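Local coordinates for chitin-binding domain 3 protein (Micromonospora aurantiaca ATCC 27029, PDB 5OPF), which probably acts as a copper-dependent lytic polysaccharide monooxygenase that breaks glycosidic bonds in insoluble polysaccharides such as cellulose or chitin by oxidation, at residues A[54-59]-A[182-187]; A[100-105]-A[146-151]; A[111-116]-A[138-143]. All blocks are in the same frame, centred on the assembly; numbering follows the deposited sequence.

Contact 1. Residues A[54-59]-A[182-187]; sequences EGVAGN and DQSYYL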
loop_
_atom_site.group_PDB
_atom_site.type_symbol
_atom_site.label_atom_id
_atom_site.label_comp_id
_atom_site.label_asym_id
_atom_site.label_seq_id
_atom_site.Cartn_x
_atom_site.Cartn_y
_atom_site.Cartn_z
ATOM N N GLU A 54 11.449 7.923 7.494
ATOM C CA GLU A 54 12.019 7.834 8.832
ATOM C C GLU A 54 11.869 9.176 9.527
ATOM O O GLU A 54 11.867 10.227 8.883
ATOM C CB GLU A 54 13.493 7.383 8.795
ATOM C CG GLU A 54 13.593 5.927 8.351
ATOM C CD GLU A 54 14.994 5.372 8.270
ATOM O OE1 GLU A 54 15.950 6.104 8.593
ATOM O OE2 GLU A 54 15.122 4.183 7.892
ATOM N N GLY A 55 11.700 9.131 10.844
ATOM C CA GLY A 55 11.621 10.340 11.648
ATOM C C GLY A 55 10.286 11.053 11.643
ATOM O O GLY A 55 10.220 12.212 12.058
ATOM N N VAL A 56 9.212 10.401 11.194
ATOM C CA VAL A 56 7.904 11.051 11.145
ATOM C C VAL A 56 7.344 11.341 12.532
ATOM O O VAL A 56 6.489 12.226 12.687
ATOM C CB VAL A 56 6.963 10.172 10.295
ATOM C CG1 VAL A 56 5.515 10.666 10.362
ATOM C CG2 VAL A 56 7.450 10.136 8.848
ATOM N N ALA A 57 7.798 10.622 13.552
ATOM C CA ALA A 57 7.397 10.889 14.935
ATOM C C ALA A 57 5.879 10.857 15.095
ATOM O O ALA A 57 5.305 11.641 15.855
ATOM C CB ALA A 57 7.983 12.205 15.463
ATOM N N GLY A 58 5.233 9.940 14.377
ATOM C CA GLY A 58 3.810 9.724 14.484
ATOM C C GLY A 58 2.951 10.701 13.715
ATOM O O GLY A 58 1.736 10.481 13.600
ATOM N N ASN A 59 3.523 11.773 13.173
ATOM C CA ASN A 59 2.733 12.788 12.479
ATOM C C ASN A 59 2.635 12.464 10.984
ATOM O O ASN A 59 3.153 13.169 10.112
ATOM C CB ASN A 59 3.327 14.168 12.708
ATOM C CG ASN A 59 2.490 15.251 12.083
ATOM O OD1 ASN A 59 1.327 15.017 11.723
ATOM N ND2 ASN A 59 3.069 16.440 11.932
ATOM N N ASP A 182 12.219 4.622 14.318
ATOM C CA ASP A 182 11.096 5.446 13.848
ATOM C C ASP A 182 11.096 5.401 12.327
ATOM O O ASP A 182 11.708 6.233 11.655
ATOM C CB ASP A 182 11.154 6.879 14.360
ATOM C CG ASP A 182 9.978 7.719 13.874
ATOM O OD1 ASP A 182 9.038 7.155 13.269
ATOM O OD2 ASP A 182 9.990 8.948 14.115
ATOM N N GLN A 183 10.435 4.380 11.792
ATOM C CA GLN A 183 10.381 4.088 10.369
ATOM C C GLN A 183 8.958 3.657 10.069
ATOM O O GLN A 183 8.431 2.763 10.742
ATOM C CB GLN A 183 11.357 2.958 10.038
ATOM C CG GLN A 183 11.483 2.635 8.563
ATOM C CD GLN A 183 12.321 1.391 8.328
ATOM O OE1 GLN A 183 11.888 0.286 8.617
ATOM N NE2 GLN A 183 13.534 1.570 7.827
ATOM N N SER A 184 8.338 4.318 9.102
ATOM C CA SER A 184 6.929 4.120 8.801
ATOM C C SER A 184 6.733 3.878 7.312
ATOM O O SER A 184 7.367 4.523 6.473
ATOM C CB SER A 184 6.136 5.345 9.279
ATOM O OG SER A 184 6.757 6.562 8.895
ATOM N N TYR A 185 5.824 2.954 6.995
ATOM C CA TYR A 185 5.571 2.512 5.632
ATOM C C TYR A 185 4.137 2.845 5.236
ATOM O O TYR A 185 3.218 2.761 6.059
ATOM C CB TYR A 185 5.760 0.995 5.506
ATOM C CG TYR A 185 7.152 0.474 5.788
ATOM C CD1 TYR A 185 7.696 0.515 7.068
ATOM C CD2 TYR A 185 7.920 -0.120 4.780
ATOM C CE1 TYR A 185 8.960 -0.005 7.332
ATOM C CE2 TYR A 185 9.181 -0.632 5.035
ATOM C CZ TYR A 185 9.704 -0.567 6.307
ATOM O OH TYR A 185 10.962 -1.084 6.553
ATOM N N TYR A 186 3.944 3.169 3.953
ATOM C CA TYR A 186 2.698 3.752 3.456
ATOM C C TYR A 186 2.263 2.993 2.209
ATOM O O TYR A 186 2.869 3.149 1.143
ATOM C CB TYR A 186 2.912 5.238 3.145
ATOM C CG TYR A 186 3.363 5.982 4.377
ATOM C CD1 TYR A 186 2.439 6.433 5.309
ATOM C CD2 TYR A 186 4.708 6.203 4.629
ATOM C CE1 TYR A 186 2.852 7.073 6.479
ATOM C CE2 TYR A 186 5.132 6.845 5.780
ATOM C CZ TYR A 186 4.204 7.280 6.708
ATOM O OH TYR A 186 4.651 7.926 7.843
ATOM N N LEU A 187 1.238 2.145 2.339
ATOM C CA LEU A 187 0.871 1.204 1.280
ATOM C C LEU A 187 -0.549 1.445 0.782
ATOM O O LEU A 187 -1.521 1.184 1.506
ATOM C CB LEU A 187 0.975 -0.236 1.776
ATOM C CG LEU A 187 2.325 -0.766 2.255
ATOM C CD1 LEU A 187 3.454 -0.357 1.324
ATOM C CD2 LEU A 187 2.594 -0.333 3.705
HETATM O O HOH W 1 9.019 7.527 10.380
HETATM O O HOH W 2 6.408 7.894 12.844
#

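Contact 2. Residues A[100-105]-A[146-151]; sequences VKFFDQ and SQWTRE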
loop_
_atom_site.group_PDB
_atom_site.type_symbol
_atom_site.label_atom_id
_atom_site.label_comp_id
_atom_site.label_asym_id
_atom_site.label_seq_id
_atom_site.Cartn_x
_atom_site.Cartn_y
_atom_site.Cartn_z
ATOM N N VAL A 100 -6.294 -7.763 5.748
ATOM C CA VAL A 100 -5.082 -7.245 5.129
ATOM C C VAL A 100 -3.918 -8.105 5.593
ATOM O O VAL A 100 -3.630 -8.169 6.795
ATOM C CB VAL A 100 -4.863 -5.775 5.521
ATOM C CG1 VAL A 100 -3.496 -5.281 5.059
ATOM C CG2 VAL A 100 -5.994 -4.892 4.967
ATOM N N LYS A 101 -3.246 -8.775 4.657
ATOM C CA LYS A 101 -2.069 -9.579 4.971
ATOM C C LYS A 101 -0.825 -8.726 4.781
ATOM O O LYS A 101 -0.526 -8.287 3.657
ATOM C CB LYS A 101 -1.978 -10.819 4.088
ATOM C CG LYS A 101 -0.833 -11.739 4.496
ATOM C CD LYS A 101 -0.727 -12.954 3.581
ATOM C CE LYS A 101 0.557 -13.743 3.816
ATOM N NZ LYS A 101 0.614 -14.958 2.932
ATOM N N PHE A 102 -0.112 -8.493 5.883
ATOM C CA PHE A 102 1.134 -7.749 5.876
ATOM C C PHE A 102 2.300 -8.724 5.964
ATOM O O PHE A 102 2.311 -9.589 6.839
ATOM C CB PHE A 102 1.203 -6.746 7.032
ATOM C CG PHE A 102 2.073 -5.600 6.694
ATOM C CD1 PHE A 102 3.453 -5.723 6.710
ATOM C CD2 PHE A 102 1.515 -4.419 6.250
ATOM C CE1 PHE A 102 4.247 -4.666 6.292
ATOM C CE2 PHE A 102 2.293 -3.370 5.844
ATOM C CZ PHE A 102 3.656 -3.489 5.857
ATOM N N PHE A 103 3.285 -8.580 5.073
ATOM C CA PHE A 103 4.477 -9.426 5.050
ATOM C C PHE A 103 5.703 -8.576 5.352
ATOM O O PHE A 103 5.927 -7.555 4.687
ATOM C CB PHE A 103 4.611 -10.086 3.671
ATOM C CG PHE A 103 5.880 -10.871 3.466
ATOM C CD1 PHE A 103 6.273 -11.867 4.341
ATOM C CD2 PHE A 103 6.696 -10.591 2.375
ATOM C CE1 PHE A 103 7.452 -12.584 4.122
ATOM C CE2 PHE A 103 7.866 -11.302 2.157
ATOM C CZ PHE A 103 8.245 -12.286 3.037
ATOM N N ASP A 104 6.482 -8.996 6.355
ATOM C CA ASP A 104 7.705 -8.315 6.790
ATOM C C ASP A 104 8.866 -9.291 6.643
ATOM O O ASP A 104 8.931 -10.301 7.349
ATOM C CB ASP A 104 7.568 -7.844 8.240
ATOM C CG ASP A 104 8.838 -7.220 8.807
ATOM O OD1 ASP A 104 9.777 -6.943 8.041
ATOM O OD2 ASP A 104 8.854 -7.006 10.040
ATOM N N GLN A 105 9.781 -8.994 5.718
ATOM C CA GLN A 105 10.968 -9.825 5.538
ATOM C C GLN A 105 11.941 -9.745 6.708
ATOM O O GLN A 105 12.771 -10.649 6.872
ATOM C CB GLN A 105 11.716 -9.380 4.287
ATOM C CG GLN A 105 10.930 -9.587 3.020
ATOM C CD GLN A 105 11.576 -8.886 1.843
ATOM O OE1 GLN A 105 12.236 -7.863 2.014
ATOM N NE2 GLN A 105 11.418 -9.439 0.654
ATOM N N SER A 146 7.826 -11.683 17.398
ATOM C CA SER A 146 7.655 -13.026 17.933
ATOM C C SER A 146 6.223 -13.505 17.800
ATOM O O SER A 146 5.985 -14.718 17.861
ATOM C CB SER A 146 8.058 -13.055 19.406
ATOM O OG SER A 146 7.252 -12.160 20.146
ATOM N N GLN A 147 5.269 -12.585 17.606
ATOM C CA GLN A 147 3.849 -12.895 17.537
ATOM C C GLN A 147 3.302 -12.925 16.114
ATOM O O GLN A 147 2.134 -13.266 15.918
ATOM C CB GLN A 147 3.061 -11.864 18.347
ATOM C CG GLN A 147 3.631 -11.657 19.752
ATOM C CD GLN A 147 3.817 -12.964 20.518
ATOM O OE1 GLN A 147 4.931 -13.324 20.922
ATOM N NE2 GLN A 147 2.725 -13.693 20.709
ATOM N N TRP A 148 4.111 -12.576 15.125
ATOM C CA TRP A 148 3.716 -12.708 13.739
ATOM C C TRP A 148 3.881 -14.164 13.296
ATOM O O TRP A 148 4.658 -14.950 13.870
ATOM C CB TRP A 148 4.584 -11.809 12.865
ATOM C CG TRP A 148 4.430 -10.319 13.052
ATOM C CD1 TRP A 148 4.391 -9.619 14.223
ATOM C CD2 TRP A 148 4.363 -9.350 12.006
ATOM N NE1 TRP A 148 4.289 -8.269 13.966
ATOM C CE2 TRP A 148 4.277 -8.078 12.608
ATOM C CE3 TRP A 148 4.377 -9.436 10.605
ATOM C CZ2 TRP A 148 4.196 -6.903 11.861
ATOM C CZ3 TRP A 148 4.296 -8.279 9.865
ATOM C CH2 TRP A 148 4.209 -7.027 10.490
ATOM N N THR A 149 3.171 -14.509 12.235
ATOM C CA THR A 149 3.147 -15.868 11.722
ATOM C C THR A 149 4.407 -16.138 10.905
ATOM O O THR A 149 4.808 -15.328 10.064
ATOM C CB THR A 149 1.891 -16.023 10.866
ATOM O OG1 THR A 149 0.754 -15.732 11.692
ATOM C CG2 THR A 149 1.773 -17.425 10.273
ATOM N N ARG A 150 5.030 -17.283 11.147
ATOM C CA ARG A 150 6.239 -17.642 10.422
ATOM C C ARG A 150 5.940 -17.855 8.943
ATOM O O ARG A 150 4.965 -18.520 8.573
ATOM C CB ARG A 150 6.830 -18.919 11.026
ATOM C CG ARG A 150 8.012 -19.502 10.275
ATOM C CD ARG A 150 8.503 -20.772 10.951
ATOM N NE ARG A 150 9.135 -21.704 10.018
ATOM C CZ ARG A 150 9.547 -22.924 10.349
ATOM N NH1 ARG A 150 9.393 -23.365 11.591
ATOM N NH2 ARG A 150 10.112 -23.710 9.440
ATOM N N GLU A 151 6.804 -17.305 8.092
ATOM C CA GLU A 151 6.754 -17.533 6.654
ATOM C C GLU A 151 8.130 -17.968 6.179
ATOM O O GLU A 151 9.100 -17.961 6.937
ATOM C CB GLU A 151 6.353 -16.258 5.898
ATOM C CG GLU A 151 4.993 -15.683 6.272
ATOM C CD GLU A 151 3.828 -16.418 5.627
ATOM O OE1 GLU A 151 4.062 -17.400 4.882
ATOM O OE2 GLU A 151 2.665 -16.020 5.860
#

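Contact 3. Residues A[111-116]-A[138-143]; sequences DYIRVY and GQIGNT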
loop_
_atom_site.group_PDB
_atom_site.type_symbol
_atom_site.label_atom_id
_atom_site.label_comp_id
_atom_site.label_asym_id
_atom_site.label_seq_id
_atom_site.Cartn_x
_atom_site.Cartn_y
_atom_site.Cartn_z
ATOM N N ASP A 111 4.756 -1.115 16.081
ATOM C CA ASP A 111 4.131 -0.319 17.133
ATOM C C ASP A 111 2.628 -0.263 16.907
ATOM O O ASP A 111 1.840 -0.244 17.868
ATOM C CB ASP A 111 4.704 1.107 17.152
ATOM C CG ASP A 111 6.153 1.181 17.595
ATOM O OD1 ASP A 111 6.774 0.160 17.961
ATOM O OD2 ASP A 111 6.669 2.320 17.628
ATOM N N TYR A 112 2.222 -0.242 15.640
ATOM C CA TYR A 112 0.831 -0.329 15.216
ATOM C C TYR A 112 0.824 -0.526 13.710
ATOM O O TYR A 112 1.801 -0.204 13.020
ATOM C CB TYR A 112 0.006 0.921 15.587
ATOM C CG TYR A 112 0.640 2.248 15.230
ATOM C CD1 TYR A 112 0.475 2.822 13.974
ATOM C CD2 TYR A 112 1.387 2.944 16.159
ATOM C CE1 TYR A 112 1.060 4.050 13.652
ATOM C CE2 TYR A 112 1.961 4.163 15.857
ATOM C CZ TYR A 112 1.797 4.720 14.596
ATOM O OH TYR A 112 2.382 5.941 14.302
ATOM N N ILE A 113 -0.284 -1.070 13.208
ATOM C CA ILE A 113 -0.604 -1.045 11.784
ATOM C C ILE A 113 -2.042 -0.568 11.668
ATOM O O ILE A 113 -2.935 -1.139 12.305
ATOM C CB ILE A 113 -0.431 -2.417 11.098
ATOM C CG1 ILE A 113 1.010 -2.914 11.217
ATOM C CG2 ILE A 113 -0.829 -2.309 9.615
ATOM C CD1 ILE A 113 1.269 -4.279 10.586
ATOM N N ARG A 114 -2.257 0.485 10.882
ATOM C CA ARG A 114 -3.569 1.086 10.695
ATOM C C ARG A 114 -4.024 0.840 9.265
ATOM O O ARG A 114 -3.249 1.011 8.321
ATOM C CB ARG A 114 -3.517 2.587 10.978
ATOM C CG ARG A 114 -3.276 2.897 12.434
ATOM C CD ARG A 114 -2.960 4.364 12.711
ATOM N NE ARG A 114 -2.597 4.537 14.115
ATOM C CZ ARG A 114 -1.884 5.546 14.601
ATOM N NH1 ARG A 114 -1.477 6.532 13.816
ATOM N NH2 ARG A 114 -1.567 5.554 15.884
ATOM N N VAL A 115 -5.289 0.448 9.113
ATOM C CA VAL A 115 -5.904 0.194 7.812
ATOM C C VAL A 115 -7.050 1.178 7.611
ATOM O O VAL A 115 -8.011 1.201 8.396
ATOM C CB VAL A 115 -6.398 -1.256 7.687
ATOM C CG1 VAL A 115 -7.105 -1.485 6.341
ATOM C CG2 VAL A 115 -5.253 -2.241 7.867
ATOM N N TYR A 116 -6.944 1.972 6.551
ATOM C CA TYR A 116 -7.964 2.919 6.131
ATOM C C TYR A 116 -8.553 2.455 4.800
ATOM O O TYR A 116 -7.867 1.830 3.983
ATOM C CB TYR A 116 -7.346 4.314 5.898
ATOM C CG TYR A 116 -6.739 4.943 7.127
ATOM C CD1 TYR A 116 -5.434 4.671 7.509
ATOM C CD2 TYR A 116 -7.476 5.808 7.913
ATOM C CE1 TYR A 116 -4.894 5.232 8.641
ATOM C CE2 TYR A 116 -6.936 6.375 9.054
ATOM C CZ TYR A 116 -5.644 6.074 9.412
ATOM O OH TYR A 116 -5.085 6.627 10.554
ATOM N N GLY A 138 -9.520 -0.638 10.383
ATOM C CA GLY A 138 -8.877 -1.715 11.119
ATOM C C GLY A 138 -7.596 -1.210 11.737
ATOM O O GLY A 138 -7.020 -0.226 11.273
ATOM N N GLN A 139 -7.173 -1.848 12.828
ATOM C CA GLN A 139 -5.969 -1.389 13.523
ATOM C C GLN A 139 -5.494 -2.475 14.472
ATOM O O GLN A 139 -6.304 -3.061 15.198
ATOM C CB GLN A 139 -6.247 -0.103 14.318
ATOM C CG GLN A 139 -5.024 0.494 15.039
ATOM C CD GLN A 139 -5.292 1.887 15.620
ATOM O OE1 GLN A 139 -4.445 2.779 15.523
ATOM N NE2 GLN A 139 -6.458 2.068 16.252
ATOM N N ILE A 140 -4.185 -2.735 14.463
ATOM C CA ILE A 140 -3.537 -3.497 15.520
ATOM C C ILE A 140 -2.555 -2.571 16.223
ATOM O O ILE A 140 -2.016 -1.630 15.632
ATOM C CB ILE A 140 -2.829 -4.786 15.034
ATOM C CG1 ILE A 140 -1.666 -4.471 14.084
ATOM C CG2 ILE A 140 -3.839 -5.740 14.398
ATOM C CD1 ILE A 140 -0.877 -5.687 13.654
ATOM N N GLY A 141 -2.351 -2.838 17.508
ATOM C CA GLY A 141 -1.394 -2.122 18.328
ATOM C C GLY A 141 -0.031 -2.776 18.328
ATOM O O GLY A 141 0.390 -3.394 17.345
ATOM N N ASN A 142 0.670 -2.638 19.453
ATOM C CA ASN A 142 2.051 -3.089 19.525
ATOM C C ASN A 142 2.093 -4.602 19.394
ATOM O O ASN A 142 1.509 -5.324 20.207
ATOM C CB ASN A 142 2.722 -2.621 20.806
ATOM C CG ASN A 142 4.218 -2.808 20.742
ATOM O OD1 ASN A 142 4.694 -3.938 20.650
ATOM N ND2 ASN A 142 4.962 -1.709 20.707
ATOM N N THR A 143 2.783 -5.075 18.361
ATOM C CA THR A 143 2.795 -6.487 17.989
ATOM C C THR A 143 4.225 -6.875 17.653
ATOM O O THR A 143 4.681 -6.733 16.510
ATOM C CB THR A 143 1.856 -6.746 16.810
ATOM O OG1 THR A 143 0.570 -6.161 17.072
ATOM C CG2 THR A 143 1.672 -8.235 16.584
#

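Contact 1. Residues A[54-59]-A[182-187]
Glu54 and Gln183 sit opposite each other as an antiparallel, non-hydrogen-bonded pair, their side chains running alongside one another in the same direction. Glu54 starts close to backbone: its CB lies 3.6 Å from Asp182 O. The next carbon, CG, rests against Gln183 CG at 3.9 Å. The chain then extends fully (chi2 180°), which carries the carboxylate to the amide, where Gln183 NE2 donates to Glu54 OE2 over 3.1 Å on the anti side of the carboxylate. The other amide atom, Gln183 OE1, accepts from Tyr185 OH, whose residue is a copper ligand. Glutamine suits this place because it offers a donor to the acid and an acceptor to the phenol at once; a leucine here would probably leave Glu54 OE2 and Tyr185 OH each without this partner.

Beyond the pair, the loop folds over Asp182. Gly55 N binds Asp182 O at 3.0 Å, and Ala57 N reaches the syn lone pair of Asp182 OD2 at 2.8 Å. Asp182 OD1 accepts from the water that Gly58 N donates to, probably also from the one held by Val56 N, and from Gln177. Ala57 and Gly58 are the central residues of a type I' turn, both with positive phi, which glycine adopts easily and Ala57 adopts here as well. Val56 points inward, its CG2 3.6 Å from Ser184 OG and close to Tyr186 OH, two hydroxyls already bonded to each other. Here one carboxylate takes a loop N-H directly and reaches two more through water, while the amide beside it links Glu54 to the copper ligand Tyr185.

Contact 2. Residues A[100-105]-A[146-151]
Glu151 OE2 has two partners, a hydrogen bond from Ser156 OG and a long salt bridge to Lys101 NZ at 3.7 Å. The lysine and the glutamate come from opposite directions. Lys101 is stretched out along its whole length, whereas Glu151 is bent at its second torsion (chi2 -79°), which turns the carboxylate to the waiting ammonium. At such a distance the attraction is probably modest and leaves Ser156 as the firmer anchor. Long, flexible chains suit the place, since the two backbones are not neighbours in the sheet: the nearest CA atoms, of Phe103 and Glu151, are 8.6 Å apart. Phe103 adds an apolar touch, its CE1 lying 4.2 Å from Glu151 CB.

The other side of the strand meets Trp148. The outer CZ3-CH2 bond of the six-membered ring does the touching: CZ3 lies 3.7 Å from Asp104 CB, and CH2 lies 4.1 Å from Phe102 CD1, the two aromatic side chains crossing obliquely. Phe102 O is also close to CZ3. A tryptophan is wide enough to reach this strand while its NE1, at the other end, donates to Thr143 O. The carboxylate of Asp104 turns from the ring to the backbone, OD1 taking Ala106 N and OD2 taking His108 N. Because His108 binds the copper, Asp104 is in effect a second-shell residue, and probably steadies the main chain of that ligand.

Strand 154-162 runs between strands 97-104 and 149-151, with Trp148 lying over its Val155 and Ile157. On the inner side Trp148 also meets Ile113 of strand 110-118 in the facing sheet, and Phe102 meets Trp176 edge-to-face, while strand 2-6 flanks strand 97-104 on its far side.

Contact 3. Residues A[111-116]-A[138-143]
Val115 N donates to Gly138 O over 2.8 Å, and Gly138 N donates back to Val115 O at 3.1 Å. Ile113 N to Ile140 O and Ile140 N to Ile113 O both measure 3.0 Å, closing the next hydrogen-bonded pair. Between these hydrogen-bonded pairs sits the non-hydrogen-bonded pair of Arg114 and Gln139, which bonds through its side chains instead: Arg114 NE gives its hydrogen to Gln139 OE1 at 2.9 Å. The amide oxygen comes in at the edge of the guanidinium, 19° out of its plane, while the two flat groups are turned steeply against each other. With CG anti to the carbonyl carbon (chi1 -68°) and the chain extended from there to NE, the arginine brings its guanidinium over the ring of Tyr112, NH2 standing 3.6 Å above the ring centre. Tyr112 OH is in turn bonded to His60 NE2.

The two strands run antiparallel, at 177°, in one sheet of the beta-sandwich core found in lytic polysaccharide monooxygenases. Strand 134-140 pairs here with strand 110-118, whose other side is held by strand 169-178.

On the face opposite Arg114, the isoleucines lie side by side, with Ile113 CB 3.8 Å from Ile140 CG1. Branched aliphatic chains suit this side, since Ile113 and Val115 go on to meet Ile159 of the facing sheet. Gly138 brings no side chain to this face, and Val115 CB lies against its backbone, 3.8 Å from Gly138 O. Regular pairing stops at the other end: Asp111 O and Asn142 N approach, yet at a poor angle for a bond, and Asp111 OD1 bonds Ser179 OG rather than Asn142.

From the N terminus the chain first reaches 54-59, whose partner, 182-187, comes only near the C-terminal end, so contact 1 closes the widest loop. Inside it, strand 97-104 opens contact 2 and strand 110-118 then opens contact 3. The chain returns in reverse order, through 138-143, which closes contact 3, and 146-151, which closes contact 2; the three loops are nested and none cross. Contacts 1 and 3 belong to one sheet and contact 2 to the other. Between the sheets, Ile113 and Val115 of contact 3 pack on Phe102 and Val100 of contact 2 respectively, and Leu187 of contact 1 on Phe102, while Tyr112 touches Gly58 of contact 1.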